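Local coordinates for protein tryptophan synthase alpha chain (Chlamydia trachomatis, PDB 6V82) that probably cleaves indoleglycerol phosphate to indole and glyceraldehyde 3-phosphate, as the alpha subunit of the enzyme that completes L-tryptophan synthesis, at residues Y27-A32 / L77-G82; N56-V61 / V226-V231; A127-G132 / P158-L163. All blocks are in the same frame, centred on the assembly; numbering follows the deposited sequence.

Contact 1: residues Y27-A32 / L77-G82; sequences YTIEAA and LEIVEG
I29 of helix 25-37 packs against the backbone of helix 73-84, and T28 beside it meets I79. These are two outer helices of the TIM barrel. Their short segments run at 33° to each other, with axes 9.0 Å apart at closest approach.

The first kind of contact is side chain on backbone. The I29 side chain points at the other helix and ends among its backbone atoms. Its CD1 is 3.7 Å from G82 CA and 4.0 Å from E78 O. The glycine has no side chain, and the methyl can come down to the backbone. I29 CG2 sits near G82 O, and I29 CG1 is 3.7 Å from I79 O.

The second kind is methyl on methyl. The side chains of T28 and I79 cross at about a right angle, and T28 CG2 touches I79 CG2 at 3.6 Å. T28 CG2 stands anti to the backbone N, which leaves OG1 beside that N (chi1 -56°). T28 OG1 is hydrogen-bonded to G24 O and G21 N, both just before its helix. Inward, I79 also touches L45 of strand 42-46.

No hydrogen bond joins the two segments. The contact therefore rests on apolar packing and shape, with the threonine's polar atom satisfied by other partners.

Contact 2: residues N56-V61 / V226-V231; sequences NPEIQV and VKTAFV
The mouth of the TIM barrel is built here from two pieces: the start of helix 57-68, and the turn that leads from strand 223-226 into helix 229-236. N56 is the N-cap of helix 57-68. Its CG lies between the backbone N and the carbonyl carbon (chi1 84°), which brings the amide to the helix start with OD1 at E58 N and ND2 facing T228. N56 OD1 accepts from E58 N at 3.0 Å, with the donor above the carbonyl plane. At the other end of the amide, N56 ND2 gives a weak hydrogen bond of 3.4 Å to T228 OG1. That hydroxyl is also bonded to D207.

I59 supplies the apolar part. Its CD1 meets V231 CG1 at 4.0 Å, the two side chains crossing at about a right angle, and also lies 3.9 Å from K227 O. Both I59 and V231 rest on Y17 of strand 13-19. E58 OE2 lies 4.2 Å from both T228 CG2 and V231 CG1, and E58 OE1 is hydrogen-bonded to H232 ND1.

K227 brings the contact to the predicted active site. Its NZ forms a salt bridge with D55, a predicted proton acceptor, and K227 makes cation-pi contacts with Y95 and Y17. The carbon that carries the amino group, K227 CE, lies 4.1 Å from I59 CG1.

Contact 3: residues A127-G132 / P158-L163; sequences APLSHG and PERMSL
L163 and R160 of helix 158-167 pack against the loop 127-132, which follows strand 119-122 of the TIM barrel and leads to helix 136-144. L163 points at the loop and lies against its backbone. Its CD1 meets P128 CB at 3.5 Å, the two side chains crossing at about a right angle. The same methyl faces the carbonyl oxygens P128 O and S130 O, while L163 CD2 lies toward H131 O. The leucine thus packs on the loop backbone as much as on side chains.

R160 curls toward the loop. Its chi1 is -22°, off the staggered positions, and the chain bends at chi2 and chi3. This carries its guanidinium to the first residue of the loop, where A127 O sits over one face of the group. A127 O is 2.7 Å from R160 NH1, but the angle is too poor for a hydrogen bond. L129 approaches the arginine obliquely. With CG anti to the backbone N (chi1 -166°), L129 CD1 comes within 3.6 Å of R160 CD. L129 and R160 also pack against another protein chain of the assembly.

Further along, the H131 ring lies against E159. H131 NE2 is 3.2 Å from E159 CG, which the ring meets obliquely. Ring and carboxylate planes are 68° apart. E159 OE1 has a weak hydrogen bond to T157. S162 OG turns back to its own helix and donates to P158 O at 3.3 Å. S162 N reaches the same oxygen from the opposite face of the carbonyl plane, at 3.1 Å.

How the contacts relate
The three contacts lie around one TIM barrel. Contacts 1 and 2 are neighbours, with centres 18 Å apart and nearest atoms about 6 Å apart. Helices 57-68 and 73-84, which follow each other in the chain, serve one contact each. Contact 2 is nearest the predicted catalytic residues: the K227 side chain is about 3 Å from D55 and about 5 Å from E44. In contact 1, the T28 side chain is about 11 Å from E44. Contact 3 lies away from these sites, across the chain's centre from contact 1. Its centre is 36 Å from that of contact 1 and 31 Å from that of contact 2.

Contact 1: residues Y27-A32 / L77-G82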
ATOM      1  N   TYR A  27     -24.683 -42.530  19.986  1.00 35.22           N
ATOM      2  CA  TYR A  27     -23.387 -42.594  20.641  1.00 34.91           C
ATOM      3  C   TYR A  27     -23.392 -41.799  21.938  1.00 34.03           C
ATOM      4  O   TYR A  27     -22.858 -42.257  22.959  1.00 38.14           O
ATOM      5  CB  TYR A  27     -22.284 -42.090  19.712  1.00 35.09           C
ATOM      6  CG  TYR A  27     -20.946 -42.191  20.372  1.00 33.96           C
ATOM      7  CD1 TYR A  27     -20.232 -43.383  20.347  1.00 31.85           C
ATOM      8  CD2 TYR A  27     -20.421 -41.117  21.075  1.00 27.81           C
ATOM      9  CE1 TYR A  27     -19.021 -43.493  20.982  1.00 32.40           C
ATOM     10  CE2 TYR A  27     -19.218 -41.212  21.715  1.00 30.03           C
ATOM     11  CZ  TYR A  27     -18.519 -42.403  21.667  1.00 40.01           C
ATOM     12  OH  TYR A  27     -17.307 -42.494  22.304  1.00 46.62           O
ATOM     13  N   THR A  28     -23.989 -40.603  21.919  1.00 28.23           N
ATOM     14  CA  THR A  28     -24.016 -39.792  23.131  1.00 31.84           C
ATOM     15  C   THR A  28     -24.712 -40.543  24.255  1.00 30.23           C
ATOM     16  O   THR A  28     -24.271 -40.499  25.410  1.00 26.11           O
ATOM     17  CB  THR A  28     -24.717 -38.455  22.878  1.00 29.74           C
ATOM     18  OG1 THR A  28     -24.086 -37.763  21.796  1.00 31.68           O
ATOM     19  CG2 THR A  28     -24.653 -37.595  24.113  1.00 26.44           C
ATOM     20  N   ILE A  29     -25.796 -41.250  23.926  1.00 32.05           N
ATOM     21  CA  ILE A  29     -26.519 -42.015  24.931  1.00 32.47           C
ATOM     22  C   ILE A  29     -25.666 -43.169  25.425  1.00 30.02           C
ATOM     23  O   ILE A  29     -25.606 -43.441  26.629  1.00 32.29           O
ATOM     24  CB  ILE A  29     -27.860 -42.513  24.364  1.00 35.05           C
ATOM     25  CG1 ILE A  29     -28.771 -41.332  24.038  1.00 30.83           C
ATOM     26  CG2 ILE A  29     -28.520 -43.469  25.341  1.00 25.47           C
ATOM     27  CD1 ILE A  29     -29.957 -41.717  23.182  1.00 33.29           C
ATOM     28  N   GLU A  30     -24.988 -43.860  24.502  1.00 32.26           N
ATOM     29  CA  GLU A  30     -24.083 -44.940  24.891  1.00 38.88           C
ATOM     30  C   GLU A  30     -22.965 -44.430  25.789  1.00 33.97           C
ATOM     31  O   GLU A  30     -22.656 -45.050  26.809  1.00 37.92           O
ATOM     32  CB  GLU A  30     -23.500 -45.622  23.654  1.00 46.23           C
ATOM     33  CG  GLU A  30     -24.479 -46.531  22.971  1.00 58.78           C
ATOM     34  CD  GLU A  30     -25.312 -47.319  23.968  1.00 70.59           C
ATOM     35  OE1 GLU A  30     -26.535 -47.060  24.059  1.00 74.02           O
ATOM     36  OE2 GLU A  30     -24.738 -48.185  24.670  1.00 75.97           O
ATOM     37  N   ALA A  31     -22.349 -43.293  25.432  1.00 27.47           N
ATOM     38  CA  ALA A  31     -21.251 -42.782  26.248  1.00 34.32           C
ATOM     39  C   ALA A  31     -21.736 -42.431  27.653  1.00 40.20           C
ATOM     40  O   ALA A  31     -21.072 -42.758  28.649  1.00 36.74           O
ATOM     41  CB  ALA A  31     -20.589 -41.577  25.573  1.00 31.69           C
ATOM     42  N   ALA A  32     -22.920 -41.812  27.751  1.00 36.52           N
ATOM     43  CA  ALA A  32     -23.487 -41.482  29.054  1.00 27.27           C
ATOM     44  C   ALA A  32     -23.716 -42.733  29.896  1.00 29.06           C
ATOM     45  O   ALA A  32     -23.379 -42.751  31.088  1.00 31.36           O
ATOM     46  CB  ALA A  32     -24.786 -40.702  28.869  1.00 24.68           C
ATOM     47  N   LEU A  77     -33.136 -33.236  23.239  1.00 29.31           N
ATOM     48  CA  LEU A  77     -34.207 -33.861  24.006  1.00 26.48           C
ATOM     49  C   LEU A  77     -34.200 -35.373  23.832  1.00 27.60           C
ATOM     50  O   LEU A  77     -34.380 -36.110  24.809  1.00 31.18           O
ATOM     51  CB  LEU A  77     -35.565 -33.279  23.604  1.00 27.14           C
ATOM     52  CG  LEU A  77     -35.777 -31.804  23.961  1.00 26.61           C
ATOM     53  CD1 LEU A  77     -37.158 -31.361  23.538  1.00 25.64           C
ATOM     54  CD2 LEU A  77     -35.572 -31.565  25.447  1.00 29.47           C
ATOM     55  N   GLU A  78     -34.007 -35.858  22.597  1.00 30.20           N
ATOM     56  CA  GLU A  78     -33.876 -37.300  22.379  1.00 33.63           C
ATOM     57  C   GLU A  78     -32.747 -37.884  23.211  1.00 34.29           C
ATOM     58  O   GLU A  78     -32.879 -38.982  23.766  1.00 30.01           O
ATOM     59  CB  GLU A  78     -33.576 -37.611  20.923  1.00 39.96           C
ATOM     60  CG  GLU A  78     -34.667 -37.473  19.940  1.00 50.64           C
ATOM     61  CD  GLU A  78     -34.212 -38.019  18.600  1.00 61.01           C
ATOM     62  OE1 GLU A  78     -33.700 -39.172  18.573  1.00 58.69           O
ATOM     63  OE2 GLU A  78     -34.327 -37.282  17.593  1.00 63.20           O
ATOM     64  N   ILE A  79     -31.606 -37.186  23.251  1.00 28.18           N
ATOM     65  CA  ILE A  79     -30.449 -37.675  23.991  1.00 27.92           C
ATOM     66  C   ILE A  79     -30.778 -37.782  25.472  1.00 28.17           C
ATOM     67  O   ILE A  79     -30.520 -38.810  26.111  1.00 25.75           O
ATOM     68  CB  ILE A  79     -29.242 -36.756  23.757  1.00 22.10           C
ATOM     69  CG1 ILE A  79     -28.694 -36.964  22.352  1.00 27.03           C
ATOM     70  CG2 ILE A  79     -28.175 -37.013  24.818  1.00 19.89           C
ATOM     71  CD1 ILE A  79     -27.698 -35.934  21.965  1.00 29.20           C
ATOM     72  N   VAL A  80     -31.342 -36.711  26.040  1.00 23.85           N
ATOM     73  CA  VAL A  80     -31.686 -36.722  27.457  1.00 23.34           C
ATOM     74  C   VAL A  80     -32.712 -37.804  27.747  1.00 28.89           C
ATOM     75  O   VAL A  80     -32.627 -38.498  28.765  1.00 32.77           O
ATOM     76  CB  VAL A  80     -32.191 -35.339  27.898  1.00 20.42           C
ATOM     77  CG1 VAL A  80     -32.687 -35.402  29.351  1.00 21.27           C
ATOM     78  CG2 VAL A  80     -31.089 -34.314  27.740  1.00 17.39           C
ATOM     79  N   GLU A  81     -33.690 -37.980  26.856  1.00 25.66           N
ATOM     80  CA  GLU A  81     -34.665 -39.045  27.068  1.00 33.16           C
ATOM     81  C   GLU A  81     -34.032 -40.427  26.941  1.00 33.01           C
ATOM     82  O   GLU A  81     -34.436 -41.352  27.649  1.00 32.29           O
ATOM     83  CB  GLU A  81     -35.835 -38.887  26.102  1.00 38.10           C
ATOM     84  CG  GLU A  81     -36.691 -37.670  26.425  1.00 51.51           C
ATOM     85  CD  GLU A  81     -37.661 -37.317  25.315  1.00 61.23           C
ATOM     86  OE1 GLU A  81     -37.858 -38.170  24.430  1.00 63.42           O
ATOM     87  OE2 GLU A  81     -38.215 -36.192  25.325  1.00 65.71           O
ATOM     88  N   GLY A  82     -33.030 -40.582  26.071  1.00 32.35           N
ATOM     89  CA  GLY A  82     -32.336 -41.856  25.978  1.00 27.20           C
ATOM     90  C   GLY A  82     -31.533 -42.181  27.225  1.00 33.62           C
ATOM     91  O   GLY A  82     -31.448 -43.344  27.631  1.00 35.22           O
TER

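Contact 2: residues N56-V61 / V226-V231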
ATOM      1  N   ASN A  56     -11.909 -24.733  26.323  1.00 39.42           N
ATOM      2  CA  ASN A  56     -10.585 -24.993  25.791  1.00 49.32           C
ATOM      3  C   ASN A  56     -10.703 -25.654  24.414  1.00 43.83           C
ATOM      4  O   ASN A  56     -11.765 -26.164  24.049  1.00 34.22           O
ATOM      5  CB  ASN A  56      -9.776 -25.840  26.777  1.00 52.89           C
ATOM      6  CG  ASN A  56     -10.037 -27.311  26.635  1.00 55.39           C
ATOM      7  OD1 ASN A  56      -9.371 -28.000  25.868  1.00 62.77           O
ATOM      8  ND2 ASN A  56     -10.997 -27.809  27.389  1.00 54.81           N
ATOM      9  N   PRO A  57      -9.633 -25.618  23.613  1.00 48.98           N
ATOM     10  CA  PRO A  57      -9.748 -26.070  22.211  1.00 48.76           C
ATOM     11  C   PRO A  57     -10.302 -27.482  22.038  1.00 49.09           C
ATOM     12  O   PRO A  57     -11.036 -27.741  21.074  1.00 45.87           O
ATOM     13  CB  PRO A  57      -8.302 -25.971  21.709  1.00 48.35           C
ATOM     14  CG  PRO A  57      -7.678 -24.946  22.575  1.00 45.12           C
ATOM     15  CD  PRO A  57      -8.286 -25.114  23.920  1.00 39.05           C
ATOM     16  N   GLU A  58      -9.955 -28.404  22.937  1.00 50.90           N
ATOM     17  CA  GLU A  58     -10.474 -29.764  22.864  1.00 51.00           C
ATOM     18  C   GLU A  58     -11.990 -29.758  22.814  1.00 47.28           C
ATOM     19  O   GLU A  58     -12.608 -30.459  22.006  1.00 45.90           O
ATOM     20  CB  GLU A  58      -9.991 -30.570  24.071  1.00 62.02           C
ATOM     21  CG  GLU A  58      -8.702 -31.346  23.867  1.00 75.56           C
ATOM     22  CD  GLU A  58      -8.958 -32.789  23.479  1.00 84.27           C
ATOM     23  OE1 GLU A  58      -8.038 -33.437  22.934  1.00 89.90           O
ATOM     24  OE2 GLU A  58     -10.086 -33.274  23.718  1.00 87.08           O
ATOM     25  N   ILE A  59     -12.606 -28.964  23.687  1.00 45.44           N
ATOM     26  CA  ILE A  59     -14.056 -28.904  23.750  1.00 43.09           C
ATOM     27  C   ILE A  59     -14.610 -28.114  22.574  1.00 42.34           C
ATOM     28  O   ILE A  59     -15.709 -28.405  22.080  1.00 41.22           O
ATOM     29  CB  ILE A  59     -14.463 -28.315  25.110  1.00 45.38           C
ATOM     30  CG1 ILE A  59     -13.836 -29.156  26.229  1.00 50.95           C
ATOM     31  CG2 ILE A  59     -15.967 -28.273  25.260  1.00 42.71           C
ATOM     32  CD1 ILE A  59     -14.093 -30.656  26.097  1.00 49.26           C
ATOM     33  N   GLN A  60     -13.861 -27.114  22.096  1.00 37.48           N
ATOM     34  CA  GLN A  60     -14.270 -26.382  20.902  1.00 40.75           C
ATOM     35  C   GLN A  60     -14.430 -27.332  19.717  1.00 39.19           C
ATOM     36  O   GLN A  60     -15.480 -27.349  19.064  1.00 35.66           O
ATOM     37  CB  GLN A  60     -13.257 -25.270  20.599  1.00 47.16           C
ATOM     38  CG  GLN A  60     -13.756 -24.191  19.641  1.00 59.77           C
ATOM     39  CD  GLN A  60     -13.374 -22.768  20.078  1.00 71.86           C
ATOM     40  OE1 GLN A  60     -14.068 -21.796  19.753  1.00 74.35           O
ATOM     41  NE2 GLN A  60     -12.267 -22.644  20.812  1.00 74.56           N
ATOM     42  N   VAL A  61     -13.412 -28.165  19.456  1.00 36.74           N
ATOM     43  CA  VAL A  61     -13.476 -29.122  18.350  1.00 35.65           C
ATOM     44  C   VAL A  61     -14.577 -30.162  18.573  1.00 40.35           C
ATOM     45  O   VAL A  61     -15.214 -30.622  17.612  1.00 40.93           O
ATOM     46  CB  VAL A  61     -12.097 -29.777  18.152  1.00 37.67           C
ATOM     47  CG1 VAL A  61     -12.185 -30.946  17.204  1.00 35.98           C
ATOM     48  CG2 VAL A  61     -11.128 -28.755  17.611  1.00 38.78           C
ATOM     49  N   VAL A 226     -14.507 -33.892  35.720  1.00 41.29           N
ATOM     50  CA  VAL A 226     -13.665 -34.368  34.631  1.00 38.40           C
ATOM     51  C   VAL A 226     -14.225 -33.735  33.362  1.00 42.25           C
ATOM     52  O   VAL A 226     -15.195 -34.234  32.780  1.00 45.76           O
ATOM     53  CB  VAL A 226     -13.672 -35.896  34.542  1.00 33.28           C
ATOM     54  CG1 VAL A 226     -12.816 -36.358  33.387  1.00 31.72           C
ATOM     55  CG2 VAL A 226     -13.238 -36.521  35.862  1.00 32.10           C
ATOM     56  N   LYS A 227     -13.626 -32.628  32.930  1.00 40.02           N
ATOM     57  CA  LYS A 227     -14.149 -31.868  31.798  1.00 43.50           C
ATOM     58  C   LYS A 227     -13.622 -32.370  30.457  1.00 45.36           C
ATOM     59  O   LYS A 227     -14.401 -32.575  29.522  1.00 49.74           O
ATOM     60  CB  LYS A 227     -13.808 -30.383  31.962  1.00 44.46           C
ATOM     61  CG  LYS A 227     -14.273 -29.497  30.814  1.00 41.68           C
ATOM     62  CD  LYS A 227     -15.796 -29.549  30.678  1.00 41.52           C
ATOM     63  CE  LYS A 227     -16.290 -28.733  29.483  1.00 40.58           C
ATOM     64  NZ  LYS A 227     -16.202 -27.246  29.674  1.00 38.56           N
ATOM     65  N   THR A 228     -12.307 -32.556  30.345  1.00 41.63           N
ATOM     66  CA  THR A 228     -11.655 -32.900  29.084  1.00 38.99           C
ATOM     67  C   THR A 228     -11.494 -34.408  28.866  1.00 37.57           C
ATOM     68  O   THR A 228     -11.703 -34.893  27.746  1.00 37.22           O
ATOM     69  CB  THR A 228     -10.278 -32.225  29.014  1.00 50.97           C
ATOM     70  OG1 THR A 228     -10.442 -30.804  28.899  1.00 53.29           O
ATOM     71  CG2 THR A 228      -9.467 -32.725  27.826  1.00 57.30           C
ATOM     72  N   ALA A 229     -11.155 -35.169  29.915  1.00 39.50           N
ATOM     73  CA  ALA A 229     -10.593 -36.506  29.710  1.00 39.94           C
ATOM     74  C   ALA A 229     -11.536 -37.410  28.921  1.00 42.96           C
ATOM     75  O   ALA A 229     -11.102 -38.096  27.988  1.00 42.06           O
ATOM     76  CB  ALA A 229     -10.230 -37.142  31.054  1.00 37.10           C
ATOM     77  N   PHE A 230     -12.830 -37.412  29.271  1.00 43.42           N
ATOM     78  CA  PHE A 230     -13.799 -38.273  28.596  1.00 38.05           C
ATOM     79  C   PHE A 230     -13.935 -37.904  27.122  1.00 38.26           C
ATOM     80  O   PHE A 230     -13.886 -38.775  26.246  1.00 40.90           O
ATOM     81  CB  PHE A 230     -15.156 -38.188  29.299  1.00 38.33           C
ATOM     82  CG  PHE A 230     -15.153 -38.742  30.704  1.00 40.11           C
ATOM     83  CD1 PHE A 230     -14.512 -39.937  30.992  1.00 41.14           C
ATOM     84  CD2 PHE A 230     -15.784 -38.061  31.735  1.00 34.68           C
ATOM     85  CE1 PHE A 230     -14.507 -40.446  32.287  1.00 41.23           C
ATOM     86  CE2 PHE A 230     -15.783 -38.564  33.029  1.00 34.58           C
ATOM     87  CZ  PHE A 230     -15.140 -39.757  33.306  1.00 38.33           C
ATOM     88  N   VAL A 231     -14.111 -36.611  26.831  1.00 36.95           N
ATOM     89  CA  VAL A 231     -14.209 -36.163  25.443  1.00 45.34           C
ATOM     90  C   VAL A 231     -12.960 -36.568  24.670  1.00 46.80           C
ATOM     91  O   VAL A 231     -13.034 -37.126  23.567  1.00 45.56           O
ATOM     92  CB  VAL A 231     -14.439 -34.640  25.386  1.00 44.54           C
ATOM     93  CG1 VAL A 231     -14.195 -34.099  23.976  1.00 42.41           C
ATOM     94  CG2 VAL A 231     -15.843 -34.303  25.853  1.00 40.69           C
TER

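Contact 3: residues A127-G132 / P158-L163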
ATOM      1  N   ALA A 127     -24.903 -13.685  36.774  1.00 33.76           N
ATOM      2  CA  ALA A 127     -25.970 -13.145  37.604  1.00 36.19           C
ATOM      3  C   ALA A 127     -25.957 -11.624  37.523  1.00 39.27           C
ATOM      4  O   ALA A 127     -24.894 -11.019  37.373  1.00 41.96           O
ATOM      5  CB  ALA A 127     -25.806 -13.585  39.058  1.00 38.35           C
ATOM      6  N   PRO A 128     -27.115 -10.980  37.600  1.00 42.97           N
ATOM      7  CA  PRO A 128     -27.153  -9.530  37.383  1.00 50.22           C
ATOM      8  C   PRO A 128     -26.334  -8.791  38.429  1.00 66.73           C
ATOM      9  O   PRO A 128     -26.173  -9.245  39.566  1.00 68.12           O
ATOM     10  CB  PRO A 128     -28.644  -9.192  37.482  1.00 50.32           C
ATOM     11  CG  PRO A 128     -29.350 -10.483  37.190  1.00 49.11           C
ATOM     12  CD  PRO A 128     -28.461 -11.547  37.777  1.00 47.64           C
ATOM     13  N   LEU A 129     -25.799  -7.639  38.023  1.00 75.45           N
ATOM     14  CA  LEU A 129     -24.895  -6.912  38.904  1.00 85.04           C
ATOM     15  C   LEU A 129     -25.650  -6.069  39.928  1.00 88.80           C
ATOM     16  O   LEU A 129     -25.296  -6.078  41.113  1.00 93.37           O
ATOM     17  CB  LEU A 129     -23.944  -6.050  38.075  1.00 91.67           C
ATOM     18  CG  LEU A 129     -22.738  -5.484  38.826  1.00102.81           C
ATOM     19  CD1 LEU A 129     -22.230  -6.469  39.875  1.00103.70           C
ATOM     20  CD2 LEU A 129     -21.627  -5.127  37.844  1.00105.78           C
ATOM     21  N   SER A 130     -26.688  -5.346  39.512  1.00 90.54           N
ATOM     22  CA  SER A 130     -27.442  -4.532  40.458  1.00 95.32           C
ATOM     23  C   SER A 130     -28.298  -5.409  41.358  1.00 98.54           C
ATOM     24  O   SER A 130     -28.887  -6.395  40.910  1.00 89.33           O
ATOM     25  CB  SER A 130     -28.337  -3.527  39.732  1.00 92.97           C
ATOM     26  OG  SER A 130     -29.156  -2.823  40.658  1.00 93.91           O
ATOM     27  N   HIS A 131     -28.381  -5.031  42.635  1.00115.86           N
ATOM     28  CA  HIS A 131     -29.195  -5.799  43.571  1.00127.52           C
ATOM     29  C   HIS A 131     -30.653  -5.847  43.137  1.00124.24           C
ATOM     30  O   HIS A 131     -31.364  -6.807  43.453  1.00123.79           O
ATOM     31  CB  HIS A 131     -29.089  -5.212  44.977  1.00144.35           C
ATOM     32  CG  HIS A 131     -27.685  -4.949  45.423  1.00154.71           C
ATOM     33  ND1 HIS A 131     -27.158  -3.678  45.513  1.00162.00           N
ATOM     34  CD2 HIS A 131     -26.701  -5.793  45.813  1.00155.01           C
ATOM     35  CE1 HIS A 131     -25.909  -3.750  45.937  1.00163.71           C
ATOM     36  NE2 HIS A 131     -25.607  -5.023  46.128  1.00159.29           N
ATOM     37  N   GLY A 132     -31.115  -4.829  42.416  1.00122.29           N
ATOM     38  CA  GLY A 132     -32.482  -4.800  41.943  1.00115.63           C
ATOM     39  C   GLY A 132     -32.689  -5.583  40.664  1.00103.67           C
ATOM     40  O   GLY A 132     -33.565  -6.451  40.602  1.00 98.34           O
ATOM     41  N   PRO A 158     -19.412  -8.358  46.397  1.00104.22           N
ATOM     42  CA  PRO A 158     -20.573  -8.593  47.272  1.00 95.52           C
ATOM     43  C   PRO A 158     -21.912  -8.387  46.574  1.00 94.72           C
ATOM     44  O   PRO A 158     -22.889  -9.058  46.927  1.00 85.62           O
ATOM     45  CB  PRO A 158     -20.361  -7.584  48.411  1.00 94.49           C
ATOM     46  CG  PRO A 158     -19.271  -6.639  47.926  1.00 95.16           C
ATOM     47  CD  PRO A 158     -18.431  -7.445  47.000  1.00 95.73           C
ATOM     48  N   GLU A 159     -21.972  -7.486  45.583  1.00103.27           N
ATOM     49  CA  GLU A 159     -23.190  -7.274  44.799  1.00109.62           C
ATOM     50  C   GLU A 159     -23.635  -8.552  44.094  1.00105.02           C
ATOM     51  O   GLU A 159     -24.840  -8.822  43.972  1.00 98.78           O
ATOM     52  CB  GLU A 159     -22.967  -6.164  43.768  1.00115.52           C
ATOM     53  CG  GLU A 159     -23.035  -4.748  44.303  1.00123.70           C
ATOM     54  CD  GLU A 159     -21.912  -4.422  45.263  1.00131.81           C
ATOM     55  OE1 GLU A 159     -20.743  -4.715  44.934  1.00133.16           O
ATOM     56  OE2 GLU A 159     -22.201  -3.877  46.349  1.00137.34           O
ATOM     57  N   ARG A 160     -22.678  -9.329  43.583  1.00103.91           N
ATOM     58  CA  ARG A 160     -23.001 -10.638  43.030  1.00 96.70           C
ATOM     59  C   ARG A 160     -23.473 -11.573  44.130  1.00 90.96           C
ATOM     60  O   ARG A 160     -24.572 -12.133  44.052  1.00 88.71           O
ATOM     61  CB  ARG A 160     -21.783 -11.238  42.329  1.00 95.02           C
ATOM     62  CG  ARG A 160     -20.734 -10.249  41.891  1.00 94.76           C
ATOM     63  CD  ARG A 160     -21.058  -9.771  40.524  1.00 89.93           C
ATOM     64  NE  ARG A 160     -21.551 -10.886  39.735  1.00 77.19           N
ATOM     65  CZ  ARG A 160     -21.978 -10.767  38.493  1.00 73.18           C
ATOM     66  NH1 ARG A 160     -22.408 -11.838  37.846  1.00 70.92           N
ATOM     67  NH2 ARG A 160     -21.968  -9.576  37.902  1.00 70.41           N
ATOM     68  N   MET A 161     -22.635 -11.742  45.166  1.00 86.19           N
ATOM     69  CA  MET A 161     -22.912 -12.617  46.303  1.00 79.09           C
ATOM     70  C   MET A 161     -24.377 -12.606  46.702  1.00 75.19           C
ATOM     71  O   MET A 161     -24.982 -13.660  46.924  1.00 74.04           O
ATOM     72  CB  MET A 161     -22.045 -12.193  47.488  1.00 86.10           C
ATOM     73  CG  MET A 161     -20.579 -12.493  47.314  1.00 90.73           C
ATOM     74  SD  MET A 161     -20.330 -14.252  47.009  1.00 89.29           S
ATOM     75  CE  MET A 161     -18.995 -14.612  48.155  1.00 88.88           C
ATOM     76  N   SER A 162     -24.962 -11.410  46.790  1.00 75.52           N
ATOM     77  CA  SER A 162     -26.392 -11.281  47.031  1.00 74.11           C
ATOM     78  C   SER A 162     -27.194 -11.899  45.897  1.00 78.19           C
ATOM     79  O   SER A 162     -27.976 -12.831  46.107  1.00 77.08           O
ATOM     80  CB  SER A 162     -26.768  -9.811  47.194  1.00 73.79           C
ATOM     81  OG  SER A 162     -25.930  -9.189  48.142  1.00 81.07           O
ATOM     82  N   LEU A 163     -27.021 -11.380  44.677  1.00 87.84           N
ATOM     83  CA  LEU A 163     -27.843 -11.866  43.575  1.00 89.56           C
ATOM     84  C   LEU A 163     -27.449 -13.272  43.149  1.00 83.42           C
ATOM     85  O   LEU A 163     -28.313 -14.038  42.706  1.00 86.10           O
ATOM     86  CB  LEU A 163     -27.780 -10.909  42.388  1.00 98.58           C
ATOM     87  CG  LEU A 163     -28.970  -9.945  42.317  1.00106.88           C
ATOM     88  CD1 LEU A 163     -29.141  -9.454  40.909  1.00110.24           C
ATOM     89  CD2 LEU A 163     -30.266 -10.587  42.808  1.00105.13           C
TER